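Local coordinates for protein teichoic acid D-alanine hydrolase (Staphylococcus aureus, PDB 5ZH8) that removes D-alanyl groups from wall teichoic acid and lipoteichoic acid, and affects methicillin resistance, autolysis and cell wall structure, at residues T121-G126 against Y259-Y264; N188-V193 against L219-E224; Y211-Y216 against D280-A285; G348-V353 against L363-K368. All coordinates share one frame; numbering follows the deposited sequence.

Contact 1: T121-G126 against Y259-Y264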
loop_
_atom_site.group_PDB
_atom_site.type_symbol
_atom_site.label_atom_id
_atom_site.label_comp_id
_atom_site.label_asym_id
_atom_site.label_seq_id
_atom_site.Cartn_x
_atom_site.Cartn_y
_atom_site.Cartn_z
ATOM N N THR A 121 1.688 14.178 -18.463
ATOM C CA THR A 121 1.146 12.980 -17.838
ATOM C C THR A 121 0.056 13.312 -16.819
ATOM O O THR A 121 0.257 14.138 -15.916
ATOM C CB THR A 121 2.237 12.180 -17.115
ATOM O OG1 THR A 121 3.310 11.906 -18.021
ATOM C CG2 THR A 121 1.677 10.871 -16.585
ATOM N N MET A 122 -1.087 12.650 -16.975
ATOM C CA MET A 122 -2.236 12.826 -16.094
ATOM C C MET A 122 -2.369 11.596 -15.206
ATOM O O MET A 122 -2.354 10.468 -15.697
ATOM C CB MET A 122 -3.508 13.017 -16.923
ATOM C CG MET A 122 -3.465 14.247 -17.809
ATOM S SD MET A 122 -4.614 14.221 -19.189
ATOM C CE MET A 122 -6.183 14.505 -18.372
ATOM N N PHE A 123 -2.505 11.822 -13.904
ATOM C CA PHE A 123 -2.549 10.742 -12.925
ATOM C C PHE A 123 -3.935 10.593 -12.333
ATOM O O PHE A 123 -4.638 11.574 -12.143
ATOM C CB PHE A 123 -1.552 11.011 -11.797
ATOM C CG PHE A 123 -0.129 11.060 -12.257
ATOM C CD1 PHE A 123 0.378 12.205 -12.848
ATOM C CD2 PHE A 123 0.697 9.961 -12.112
ATOM C CE1 PHE A 123 1.685 12.253 -13.281
ATOM C CE2 PHE A 123 2.005 10.006 -12.546
ATOM C CZ PHE A 123 2.503 11.152 -13.131
ATOM N N LEU A 124 -4.319 9.354 -12.051
ATOM C CA LEU A 124 -5.555 9.056 -11.346
ATOM C C LEU A 124 -5.499 9.687 -9.958
ATOM O O LEU A 124 -4.724 9.266 -9.107
ATOM C CB LEU A 124 -5.739 7.541 -11.242
ATOM C CG LEU A 124 -6.961 6.990 -10.512
ATOM C CD1 LEU A 124 -8.242 7.568 -11.104
ATOM C CD2 LEU A 124 -6.967 5.468 -10.591
ATOM N N ILE A 125 -6.312 10.714 -9.735
ATOM C CA ILE A 125 -6.256 11.463 -8.484
ATOM C C ILE A 125 -6.991 10.761 -7.354
ATOM O O ILE A 125 -6.874 11.179 -6.199
ATOM C CB ILE A 125 -6.787 12.908 -8.634
ATOM C CG1 ILE A 125 -8.309 12.943 -8.846
ATOM C CG2 ILE A 125 -6.071 13.621 -9.772
ATOM C CD1 ILE A 125 -8.894 14.344 -8.884
ATOM N N GLY A 126 -7.749 9.715 -7.682
ATOM C CA GLY A 126 -8.520 8.972 -6.691
ATOM C C GLY A 126 -9.339 9.877 -5.781
ATOM O O GLY A 126 -10.017 10.803 -6.239
ATOM N N TYR A 259 -2.031 10.385 -22.529
ATOM C CA TYR A 259 -1.341 10.919 -21.360
ATOM C C TYR A 259 -1.768 10.292 -20.020
ATOM O O TYR A 259 -1.230 10.643 -18.966
ATOM C CB TYR A 259 -1.523 12.445 -21.327
ATOM C CG TYR A 259 -0.887 13.163 -22.513
ATOM C CD1 TYR A 259 0.471 13.014 -22.796
ATOM C CD2 TYR A 259 -1.636 13.988 -23.349
ATOM C CE1 TYR A 259 1.061 13.657 -23.873
ATOM C CE2 TYR A 259 -1.052 14.638 -24.431
ATOM C CZ TYR A 259 0.299 14.468 -24.684
ATOM O OH TYR A 259 0.907 15.103 -25.746
ATOM N N LEU A 260 -2.706 9.350 -20.057
ATOM C CA LEU A 260 -3.217 8.744 -18.827
ATOM C C LEU A 260 -2.209 7.745 -18.263
ATOM O O LEU A 260 -1.899 6.746 -18.903
ATOM C CB LEU A 260 -4.582 8.079 -19.069
ATOM C CG LEU A 260 -5.873 8.898 -18.832
ATOM C CD1 LEU A 260 -5.797 10.371 -19.227
ATOM C CD2 LEU A 260 -7.043 8.214 -19.521
ATOM N N ALA A 261 -1.721 8.019 -17.060
ATOM C CA ALA A 261 -0.695 7.202 -16.427
ATOM C C ALA A 261 -1.217 5.844 -15.985
ATOM O O ALA A 261 -2.381 5.691 -15.636
ATOM C CB ALA A 261 -0.102 7.939 -15.230
ATOM N N LYS A 262 -0.323 4.866 -15.994
ATOM C CA LYS A 262 -0.607 3.534 -15.492
ATOM C C LYS A 262 -0.020 3.432 -14.091
ATOM O O LYS A 262 1.091 3.898 -13.843
ATOM C CB LYS A 262 0.015 2.477 -16.409
ATOM C CG LYS A 262 -0.426 2.593 -17.860
ATOM C CD LYS A 262 0.317 1.632 -18.784
ATOM C CE LYS A 262 -0.237 0.218 -18.719
ATOM N NZ LYS A 262 0.510 -0.712 -19.621
ATOM N N GLY A 263 -0.775 2.828 -13.180
ATOM C CA GLY A 263 -0.338 2.645 -11.800
ATOM C C GLY A 263 0.244 1.264 -11.609
ATOM O O GLY A 263 -0.153 0.316 -12.289
ATOM N N TYR A 264 1.185 1.145 -10.677
ATOM C CA TYR A 264 1.907 -0.110 -10.479
ATOM C C TYR A 264 2.074 -0.469 -9.006
ATOM O O TYR A 264 2.143 0.402 -8.136
ATOM C CB TYR A 264 3.278 -0.030 -11.148
ATOM C CG TYR A 264 3.210 0.127 -12.645
ATOM C CD1 TYR A 264 3.155 -0.985 -13.473
ATOM C CD2 TYR A 264 3.196 1.385 -13.234
ATOM C CE1 TYR A 264 3.094 -0.852 -14.848
ATOM C CE2 TYR A 264 3.126 1.528 -14.610
ATOM C CZ TYR A 264 3.082 0.404 -15.415
ATOM O OH TYR A 264 3.018 0.536 -16.784
#

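Contact 2: N188-V193 against L219-E224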
loop_
_atom_site.group_PDB
_atom_site.type_symbol
_atom_site.label_atom_id
_atom_site.label_comp_id
_atom_site.label_asym_id
_atom_site.label_seq_id
_atom_site.Cartn_x
_atom_site.Cartn_y
_atom_site.Cartn_z
ATOM N N ASN A 188 -22.537 2.247 -13.831
ATOM C CA ASN A 188 -22.732 3.690 -13.691
ATOM C C ASN A 188 -22.895 4.132 -12.239
ATOM O O ASN A 188 -23.039 3.301 -11.334
ATOM C CB ASN A 188 -23.954 4.121 -14.504
ATOM C CG ASN A 188 -25.200 3.349 -14.132
ATOM O OD1 ASN A 188 -25.596 3.309 -12.971
ATOM N ND2 ASN A 188 -25.825 2.733 -15.123
ATOM N N LEU A 189 -22.882 5.449 -12.038
ATOM C CA LEU A 189 -23.051 6.038 -10.714
ATOM C C LEU A 189 -24.350 5.578 -10.061
ATOM O O LEU A 189 -24.365 5.278 -8.872
ATOM C CB LEU A 189 -23.029 7.565 -10.808
ATOM C CG LEU A 189 -23.138 8.367 -9.507
ATOM C CD1 LEU A 189 -22.003 8.027 -8.555
ATOM C CD2 LEU A 189 -23.157 9.860 -9.796
ATOM N N ASP A 190 -25.428 5.519 -10.843
ATOM C CA ASP A 190 -26.757 5.137 -10.336
ATOM C C ASP A 190 -26.754 3.775 -9.649
ATOM O O ASP A 190 -27.251 3.637 -8.530
ATOM C CB ASP A 190 -27.810 5.151 -11.458
ATOM C CG ASP A 190 -28.473 6.512 -11.626
ATOM O OD1 ASP A 190 -27.822 7.440 -12.153
ATOM O OD2 ASP A 190 -29.652 6.655 -11.238
ATOM N N GLN A 191 -26.194 2.772 -10.319
ATOM C CA GLN A 191 -26.138 1.420 -9.767
ATOM C C GLN A 191 -25.298 1.370 -8.493
ATOM O O GLN A 191 -25.654 0.683 -7.538
ATOM C CB GLN A 191 -25.592 0.431 -10.799
ATOM C CG GLN A 191 -26.547 0.179 -11.956
ATOM C CD GLN A 191 -26.002 -0.802 -12.977
ATOM O OE1 GLN A 191 -25.097 -1.585 -12.688
ATOM N NE2 GLN A 191 -26.565 -0.775 -14.182
ATOM N N ALA A 192 -24.192 2.103 -8.483
ATOM C CA ALA A 192 -23.333 2.183 -7.302
ATOM C C ALA A 192 -24.083 2.740 -6.090
ATOM O O ALA A 192 -24.027 2.158 -5.006
ATOM C CB ALA A 192 -22.106 3.034 -7.591
ATOM N N VAL A 193 -24.789 3.857 -6.280
ATOM C CA VAL A 193 -25.533 4.499 -5.186
ATOM C C VAL A 193 -26.805 3.723 -4.826
ATOM O O VAL A 193 -27.245 3.756 -3.677
ATOM C CB VAL A 193 -25.860 5.985 -5.487
ATOM C CG1 VAL A 193 -26.698 6.608 -4.372
ATOM C CG2 VAL A 193 -24.572 6.767 -5.701
ATOM N N LEU A 219 -23.234 11.850 -2.793
ATOM C CA LEU A 219 -23.217 13.299 -3.016
ATOM C C LEU A 219 -23.134 13.643 -4.496
ATOM O O LEU A 219 -23.756 14.601 -4.945
ATOM C CB LEU A 219 -22.056 13.968 -2.276
ATOM C CG LEU A 219 -22.201 14.130 -0.760
ATOM C CD1 LEU A 219 -20.917 14.691 -0.169
ATOM C CD2 LEU A 219 -23.411 14.972 -0.396
ATOM N N ALA A 220 -22.360 12.872 -5.248
ATOM C CA ALA A 220 -22.281 13.054 -6.693
ATOM C C ALA A 220 -23.651 12.828 -7.349
ATOM O O ALA A 220 -24.026 13.553 -8.268
ATOM C CB ALA A 220 -21.240 12.118 -7.293
ATOM N N LYS A 221 -24.396 11.832 -6.873
ATOM C CA LYS A 221 -25.729 11.558 -7.401
ATOM C C LYS A 221 -26.722 12.655 -7.004
ATOM O O LYS A 221 -27.605 13.018 -7.793
ATOM C CB LYS A 221 -26.228 10.191 -6.924
ATOM C CG LYS A 221 -27.519 9.730 -7.584
ATOM C CD LYS A 221 -27.312 9.435 -9.067
ATOM C CE LYS A 221 -28.479 9.936 -9.907
ATOM N NZ LYS A 221 -28.117 10.051 -11.347
ATOM N N VAL A 222 -26.576 13.174 -5.783
ATOM C CA VAL A 222 -27.360 14.324 -5.320
ATOM C C VAL A 222 -27.169 15.497 -6.287
ATOM O O VAL A 222 -28.142 16.140 -6.705
ATOM C CB VAL A 222 -26.964 14.743 -3.876
ATOM C CG1 VAL A 222 -27.528 16.117 -3.517
ATOM C CG2 VAL A 222 -27.426 13.702 -2.862
ATOM N N ILE A 223 -25.912 15.757 -6.644
ATOM C CA ILE A 223 -25.581 16.807 -7.605
ATOM C C ILE A 223 -26.315 16.561 -8.918
ATOM O O ILE A 223 -26.938 17.467 -9.464
ATOM C CB ILE A 223 -24.056 16.901 -7.856
ATOM C CG1 ILE A 223 -23.342 17.427 -6.605
ATOM C CG2 ILE A 223 -23.740 17.803 -9.046
ATOM C CD1 ILE A 223 -21.851 17.184 -6.597
ATOM N N GLU A 224 -26.244 15.333 -9.418
ATOM C CA GLU A 224 -26.896 14.999 -10.678
ATOM C C GLU A 224 -28.410 15.186 -10.607
ATOM O O GLU A 224 -29.012 15.725 -11.533
ATOM C CB GLU A 224 -26.566 13.567 -11.103
ATOM C CG GLU A 224 -25.156 13.398 -11.641
ATOM C CD GLU A 224 -24.921 12.029 -12.241
ATOM O OE1 GLU A 224 -25.687 11.087 -11.925
ATOM O OE2 GLU A 224 -23.964 11.897 -13.032
HETATM O O HOH W 1 -31.046 8.885 -12.770
#

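Contact 3: Y211-Y216 against D280-A285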
loop_
_atom_site.group_PDB
_atom_site.type_symbol
_atom_site.label_atom_id
_atom_site.label_comp_id
_atom_site.label_asym_id
_atom_site.label_seq_id
_atom_site.Cartn_x
_atom_site.Cartn_y
_atom_site.Cartn_z
ATOM N N TYR A 211 -14.051 7.073 7.039
ATOM C CA TYR A 211 -13.777 7.418 5.645
ATOM C C TYR A 211 -14.464 6.404 4.739
ATOM O O TYR A 211 -14.462 5.207 5.017
ATOM C CB TYR A 211 -12.273 7.454 5.366
ATOM C CG TYR A 211 -11.886 8.422 4.281
ATOM C CD1 TYR A 211 -11.765 9.780 4.557
ATOM C CD2 TYR A 211 -11.634 7.992 2.980
ATOM C CE1 TYR A 211 -11.402 10.688 3.575
ATOM C CE2 TYR A 211 -11.270 8.891 1.987
ATOM C CZ TYR A 211 -11.154 10.242 2.293
ATOM O OH TYR A 211 -10.797 11.166 1.329
ATOM N N ASN A 212 -15.063 6.895 3.664
ATOM C CA ASN A 212 -15.923 6.076 2.827
ATOM C C ASN A 212 -16.136 6.780 1.486
ATOM O O ASN A 212 -16.764 7.844 1.431
ATOM C CB ASN A 212 -17.262 5.860 3.548
ATOM C CG ASN A 212 -18.180 4.881 2.838
ATOM O OD1 ASN A 212 -17.942 4.485 1.694
ATOM N ND2 ASN A 212 -19.248 4.485 3.527
ATOM N N ASP A 213 -15.607 6.189 0.415
ATOM C CA ASP A 213 -15.835 6.698 -0.939
ATOM C C ASP A 213 -17.323 6.828 -1.217
ATOM O O ASP A 213 -17.749 7.769 -1.880
ATOM C CB ASP A 213 -15.219 5.766 -1.991
ATOM C CG ASP A 213 -13.714 5.797 -1.999
ATOM O OD1 ASP A 213 -13.124 6.693 -1.366
ATOM O OD2 ASP A 213 -13.114 4.916 -2.651
ATOM N N GLY A 214 -18.098 5.868 -0.710
ATOM C CA GLY A 214 -19.546 5.836 -0.890
ATOM C C GLY A 214 -20.258 7.132 -0.560
ATOM O O GLY A 214 -21.189 7.516 -1.261
ATOM N N ASN A 215 -19.820 7.809 0.503
ATOM C CA ASN A 215 -20.422 9.079 0.883
ATOM C C ASN A 215 -20.414 10.036 -0.300
ATOM O O ASN A 215 -21.444 10.605 -0.648
ATOM C CB ASN A 215 -19.676 9.729 2.050
ATOM C CG ASN A 215 -19.939 9.050 3.382
ATOM O OD1 ASN A 215 -21.079 8.710 3.733
ATOM N ND2 ASN A 215 -18.868 8.872 4.152
ATOM N N TYR A 216 -19.252 10.207 -0.923
ATOM C CA TYR A 216 -19.128 11.157 -2.025
ATOM C C TYR A 216 -19.706 10.643 -3.346
ATOM O O TYR A 216 -19.966 11.437 -4.251
ATOM C CB TYR A 216 -17.681 11.643 -2.176
ATOM C CG TYR A 216 -17.378 12.772 -1.211
ATOM C CD1 TYR A 216 -17.418 12.565 0.165
ATOM C CD2 TYR A 216 -17.092 14.055 -1.669
ATOM C CE1 TYR A 216 -17.156 13.593 1.050
ATOM C CE2 TYR A 216 -16.831 15.089 -0.789
ATOM C CZ TYR A 216 -16.870 14.855 0.568
ATOM O OH TYR A 216 -16.620 15.881 1.454
ATOM N N ASP A 280 -16.179 3.546 -14.107
ATOM C CA ASP A 280 -17.521 3.880 -14.621
ATOM C C ASP A 280 -18.566 4.116 -13.516
ATOM O O ASP A 280 -19.546 4.816 -13.739
ATOM C CB ASP A 280 -18.019 2.810 -15.616
ATOM C CG ASP A 280 -18.022 1.399 -15.038
ATOM O OD1 ASP A 280 -17.468 1.170 -13.934
ATOM O OD2 ASP A 280 -18.579 0.505 -15.713
ATOM N N GLN A 281 -18.341 3.546 -12.334
ATOM C CA GLN A 281 -19.246 3.702 -11.195
ATOM C C GLN A 281 -18.708 4.670 -10.135
ATOM O O GLN A 281 -19.318 4.836 -9.078
ATOM C CB GLN A 281 -19.500 2.328 -10.559
ATOM C CG GLN A 281 -18.439 1.871 -9.559
ATOM C CD GLN A 281 -18.262 0.363 -9.504
ATOM O OE1 GLN A 281 -18.349 -0.243 -8.438
ATOM N NE2 GLN A 281 -18.003 -0.249 -10.659
ATOM N N TYR A 282 -17.572 5.307 -10.419
ATOM C CA TYR A 282 -16.847 6.103 -9.423
ATOM C C TYR A 282 -16.835 7.605 -9.711
ATOM O O TYR A 282 -15.895 8.310 -9.327
ATOM C CB TYR A 282 -15.411 5.567 -9.268
ATOM C CG TYR A 282 -15.149 4.963 -7.907
ATOM C CD1 TYR A 282 -14.804 5.772 -6.825
ATOM C CD2 TYR A 282 -15.272 3.595 -7.694
ATOM C CE1 TYR A 282 -14.577 5.229 -5.576
ATOM C CE2 TYR A 282 -15.047 3.043 -6.446
ATOM C CZ TYR A 282 -14.699 3.864 -5.390
ATOM O OH TYR A 282 -14.473 3.312 -4.152
ATOM N N TYR A 283 -17.887 8.098 -10.358
ATOM C CA TYR A 283 -17.990 9.525 -10.667
ATOM C C TYR A 283 -18.159 10.331 -9.390
ATOM O O TYR A 283 -19.181 10.226 -8.716
ATOM C CB TYR A 283 -19.145 9.798 -11.632
ATOM C CG TYR A 283 -18.807 9.476 -13.070
ATOM C CD1 TYR A 283 -18.899 8.175 -13.549
ATOM C CD2 TYR A 283 -18.384 10.472 -13.947
ATOM C CE1 TYR A 283 -18.582 7.875 -14.861
ATOM C CE2 TYR A 283 -18.066 10.180 -15.261
ATOM C CZ TYR A 283 -18.171 8.876 -15.713
ATOM O OH TYR A 283 -17.872 8.559 -17.018
ATOM N N GLY A 284 -17.133 11.106 -9.050
ATOM C CA GLY A 284 -17.163 11.983 -7.885
ATOM C C GLY A 284 -16.285 11.551 -6.727
ATOM O O GLY A 284 -15.988 12.363 -5.850
ATOM N N ALA A 285 -15.875 10.286 -6.709
ATOM C CA ALA A 285 -15.032 9.748 -5.624
ATOM C C ALA A 285 -13.677 9.202 -6.097
ATOM O O ALA A 285 -12.939 8.608 -5.306
ATOM C CB ALA A 285 -15.792 8.670 -4.860
#

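Contact 4: G348-V353 against L363-K368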
loop_
_atom_site.group_PDB
_atom_site.type_symbol
_atom_site.label_atom_id
_atom_site.label_comp_id
_atom_site.label_asym_id
_atom_site.label_seq_id
_atom_site.Cartn_x
_atom_site.Cartn_y
_atom_site.Cartn_z
ATOM N N GLY A 348 -2.805 1.721 -7.795
ATOM C CA GLY A 348 -1.353 1.852 -7.883
ATOM C C GLY A 348 -0.805 3.260 -8.012
ATOM O O GLY A 348 0.382 3.433 -8.272
ATOM N N GLN A 349 -1.655 4.267 -7.824
ATOM C CA GLN A 349 -1.231 5.653 -7.925
ATOM C C GLN A 349 -1.493 6.360 -6.611
ATOM O O GLN A 349 -2.340 5.936 -5.826
ATOM C CB GLN A 349 -1.948 6.351 -9.078
ATOM C CG GLN A 349 -1.810 5.604 -10.405
ATOM C CD GLN A 349 -2.078 6.457 -11.633
ATOM O OE1 GLN A 349 -2.098 7.687 -11.560
ATOM N NE2 GLN A 349 -2.270 5.809 -12.774
ATOM N N VAL A 350 -0.735 7.419 -6.360
ATOM C CA VAL A 350 -0.919 8.247 -5.176
ATOM C C VAL A 350 -0.809 9.703 -5.605
ATOM O O VAL A 350 0.194 10.102 -6.205
ATOM C CB VAL A 350 0.133 7.975 -4.083
ATOM C CG1 VAL A 350 -0.371 8.492 -2.748
ATOM C CG2 VAL A 350 0.451 6.493 -3.978
ATOM N N PHE A 351 -1.839 10.485 -5.292
ATOM C CA PHE A 351 -1.919 11.869 -5.725
ATOM C C PHE A 351 -2.109 12.757 -4.496
ATOM O O PHE A 351 -3.156 12.727 -3.851
ATOM C CB PHE A 351 -3.080 12.029 -6.704
ATOM C CG PHE A 351 -2.991 13.257 -7.551
ATOM C CD1 PHE A 351 -3.473 14.466 -7.087
ATOM C CD2 PHE A 351 -2.419 13.200 -8.813
ATOM C CE1 PHE A 351 -3.386 15.601 -7.865
ATOM C CE2 PHE A 351 -2.329 14.333 -9.600
ATOM C CZ PHE A 351 -2.811 15.538 -9.123
ATOM N N THR A 352 -1.087 13.538 -4.174
ATOM C CA THR A 352 -1.041 14.243 -2.904
ATOM C C THR A 352 -0.710 15.714 -3.121
ATOM O O THR A 352 0.063 16.062 -4.011
ATOM C CB THR A 352 -0.017 13.590 -1.950
ATOM O OG1 THR A 352 -0.243 12.170 -1.889
ATOM C CG2 THR A 352 -0.131 14.167 -0.552
ATOM N N VAL A 353 -1.326 16.570 -2.309
ATOM C CA VAL A 353 -1.184 18.017 -2.428
ATOM C C VAL A 353 -1.015 18.581 -1.033
ATOM O O VAL A 353 -1.847 18.347 -0.165
ATOM C CB VAL A 353 -2.433 18.690 -3.050
ATOM C CG1 VAL A 353 -2.168 20.165 -3.312
ATOM C CG2 VAL A 353 -2.863 17.995 -4.336
ATOM N N LEU A 363 2.273 16.357 -5.801
ATOM C CA LEU A 363 3.183 15.246 -6.040
ATOM C C LEU A 363 2.391 14.010 -6.447
ATOM O O LEU A 363 1.597 13.483 -5.663
ATOM C CB LEU A 363 4.014 14.968 -4.788
ATOM C CG LEU A 363 5.313 14.183 -5.001
ATOM C CD1 LEU A 363 6.297 15.002 -5.826
ATOM C CD2 LEU A 363 5.939 13.767 -3.677
ATOM N N ALA A 364 2.608 13.562 -7.681
ATOM C CA ALA A 364 1.879 12.432 -8.244
ATOM C C ALA A 364 2.804 11.228 -8.413
ATOM O O ALA A 364 3.864 11.326 -9.026
ATOM C CB ALA A 364 1.262 12.819 -9.582
ATOM N N LEU A 365 2.384 10.090 -7.883
ATOM C CA LEU A 365 3.191 8.888 -7.890
ATOM C C LEU A 365 2.414 7.742 -8.537
ATOM O O LEU A 365 1.346 7.385 -8.058
ATOM C CB LEU A 365 3.541 8.545 -6.443
ATOM C CG LEU A 365 4.494 7.389 -6.193
ATOM C CD1 LEU A 365 5.900 7.723 -6.678
ATOM C CD2 LEU A 365 4.482 7.067 -4.706
ATOM N N ASN A 366 2.951 7.172 -9.618
ATOM C CA ASN A 366 2.286 6.064 -10.332
ATOM C C ASN A 366 2.922 4.680 -10.109
ATOM O O ASN A 366 2.479 3.695 -10.689
ATOM C CB ASN A 366 2.137 6.372 -11.827
ATOM C CG ASN A 366 3.461 6.496 -12.547
ATOM O OD1 ASN A 366 4.325 7.259 -12.140
ATOM N ND2 ASN A 366 3.611 5.766 -13.645
ATOM N N VAL A 367 3.954 4.605 -9.272
ATOM C CA VAL A 367 4.384 3.330 -8.691
ATOM C C VAL A 367 4.088 3.425 -7.196
ATOM O O VAL A 367 4.616 4.290 -6.505
ATOM C CB VAL A 367 5.877 3.038 -8.920
ATOM C CG1 VAL A 367 6.237 1.675 -8.356
ATOM C CG2 VAL A 367 6.214 3.110 -10.402
ATOM N N LYS A 368 3.227 2.542 -6.706
ATOM C CA LYS A 368 2.718 2.652 -5.346
ATOM C C LYS A 368 3.849 2.659 -4.330
ATOM O O LYS A 368 4.807 1.886 -4.434
ATOM C CB LYS A 368 1.760 1.509 -5.035
ATOM C CG LYS A 368 0.966 1.698 -3.757
ATOM C CD LYS A 368 -0.048 0.566 -3.603
ATOM C CE LYS A 368 -0.978 0.790 -2.423
ATOM N NZ LYS A 368 -0.232 1.017 -1.148
#

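Contact 1: T121-G126 against Y259-Y264
Met-122 and Leu-260 sit opposite one another in a single backbone bridge, with 121-123 and 259-261 running in the same direction. Two hydrogen bonds, both made by Met-122, hold it. Its N donates to Tyr-259 O (2.8 Å), tilted 34° from that carbonyl's plane, and its O accepts from Ala-261 N (2.9 Å) almost head-on. A weaker CA-H...O contact from Thr-121 to Tyr-259 O lies beside them.

The rest is apolar. In Met-122, CG anti to the carbonyl carbon (chi1 -61°) and an extended chi2 carry SD to Leu-260 CD1 (4.0 Å) and, more loosely, Tyr-259 CB. A flexible thioether suits this place, where two differently shaped neighbours must be followed. Ala-261 points at 121-126, and its small CB meets both Thr-121 CG2 (3.7 Å) and the Phe-123 ring, the latter obliquely and off-centre in a CH-pi contact, 4.3 Å from the ring centroid. Thr-121 turns its methyl to this contact while OG1 bonds to Thr-118 N.

Phe-123 pairs through its backbone with Met-290, so the contact joins a loop to the chain just ahead of strand 123-124, an edge strand of a three-stranded antiparallel sheet, by an isolated bridge of parallel pattern.

Contact 2: N188-V193 against L219-E224
A salt-bridge network of Asp-190, Lys-221 and Glu-224 ties the start of helix 189-199 to helix 213-227 in the helical part of this beta-lactamase-family fold. Lys-221 is the link: NZ gives one bond to Asp-190 OD1 (2.7 Å), on the syn side but 30° out of the carboxylate plane, and another to Glu-224 OE1 (2.7 Å), met nearly along its C-O axis. Lys-221 leaves its helix with CG anti to the backbone N (chi1 -172°), and bends at chi2 and chi3 bring the ammonium between the acids. Their facing oxygens, Asp-190 OD1 and Glu-224 OE1, are 4.2 Å apart, and the shared lysine probably offsets their repulsion. One water donates to Asp-190 OD2. Glu-224 OE2 is taken by Tyr-231 N.

Beside the charges lies an apolar layer. Leu-189 reaches across with CD2, touching Ala-220 CB (3.9 Å) and the Glu-224 carboxylate; alanine leaves room for this branch. Val-193 CG2 rests on Lys-221 CB (4.0 Å), using the aliphatic root of the lysine. Asn-188 caps the first helix, its OD1 accepting from Gln-191 N. The segment axes, 10.1 Å apart at 128°, describe steeply inclined helix-helix packing with a charged network beside a small apolar interface.

Contact 3: Y211-Y216 against D280-A285
Tyr-211, Asn-212 and Asp-213, at the start of helix 213-227, probably occupy the place of the Tyr-x-Asn motif of penicillin-binding proteins and related serine enzymes, with Asp-213 where the asparagine usually stands. Tyr-282 reaches it from the loop 280-285. Tyr-282 OH donates to Asp-213 OD2 (2.6 Å), entering on the lone pair directed away from the other carboxylate oxygen. The two side chains cross at about a right angle: the aspartate stands at the edge of the ring, near its plane, with the carboxylate turned 84° from it. Tyrosine suits the place because its rigid ring carries a hydroxyl across from the loop. Asp-213 OD1 has a salt bridge to Lys-130, so both oxygens are engaged and the carboxylate's rotation is restrained.

The rest is van der Waals packing of small groups against the first turn of the helix. Ala-285 CB rests against Asp-213 O (3.7 Å) and Asp-213 CB. Tyr-216 CB lies 4.1 Å from Gly-284 O; its hydroxyl binds Met-171 O. Gly-284, at phi 109°, takes a backbone conformation easily reached without a side chain. Asn-212 OD1 caps the helix at Gly-214 N. Since Tyr-211 OH bonds Ser-127, and Ser-127 and Lys-130 have Ser-x-x-Lys spacing, the contact probably borders the active site of this serine-enzyme family.

Contact 4: G348-V353 against L363-K368
Val-350 and Leu-365 lie side by side on one face of the beta hairpin formed by strands 349-355 and 359-365, pointing the same way, with Val-350 CG2 touching Leu-365 CD2 (4.1 Å). Thr-352 and Leu-363 project to this same face, which helix 371-382 covers through Asn-371, Arg-374 and Ile-375. The beta-branched Val-350 and Thr-352 suit an extended backbone, and the leucines fill the layer with apolar bulk; the threonine adds a hydroxyl that bonds Asn-343 and Asn-371.

The other face belongs to Phe-351 and Ala-364. With CG anti to its backbone N (chi1 -161°), Phe-351 swings its ring beside the alanine, and CD2 meets Ala-364 CB (3.8 Å) obliquely. The short alanine makes room for this ring and for Phe-123, which packs on both residues. Farther along, Gln-349 CG touches Asn-366 CA (4.1 Å); Gln-349 OE1 accepts from Leu-124 N, while Asn-366 bonds Asn-89, Tyr-108 and Lys-262. Such amides serve well at a strand end that meets several loops.

The backbones are antiparallel, at 174°. Val-350 with Leu-365 and Thr-352 with Leu-363 are hydrogen-bonded pairs; Phe-351 with Ala-364 is the non-hydrogen-bonded pair between them. Gly-348, at phi 72°, turns the chain into the strand. Of the four bonds, Leu-363 N to Thr-352 O (2.9 Å) is close to straight, 177° at the hydrogen.

In the fold
Contacts 1 and 4 form one neighbourhood, their centres 8 Å apart: Tyr-264 O probably bonds Lys-368 N, so the loop 259-264 is fastened both to the chain entering strand 123-124 and to the chain leaving strand 359-365 of the eight-stranded sheet. Contacts 2 and 3 form another, also 8 Å between centres, sharing helix 213-227; there Ala-220 packs on the Tyr-283 carbonyl. Contacts 2 and 4 lie on opposite sides of the chain's centre, 26 Å apart. Contact 2 falls between the two segments of contact 1, and contact 3 alternates with both. Contacts 1, 2 and 3 are thus interleaved along the chain, while the sheet hairpin of contact 4 comes after them; contact 3 lies beside the probable active site.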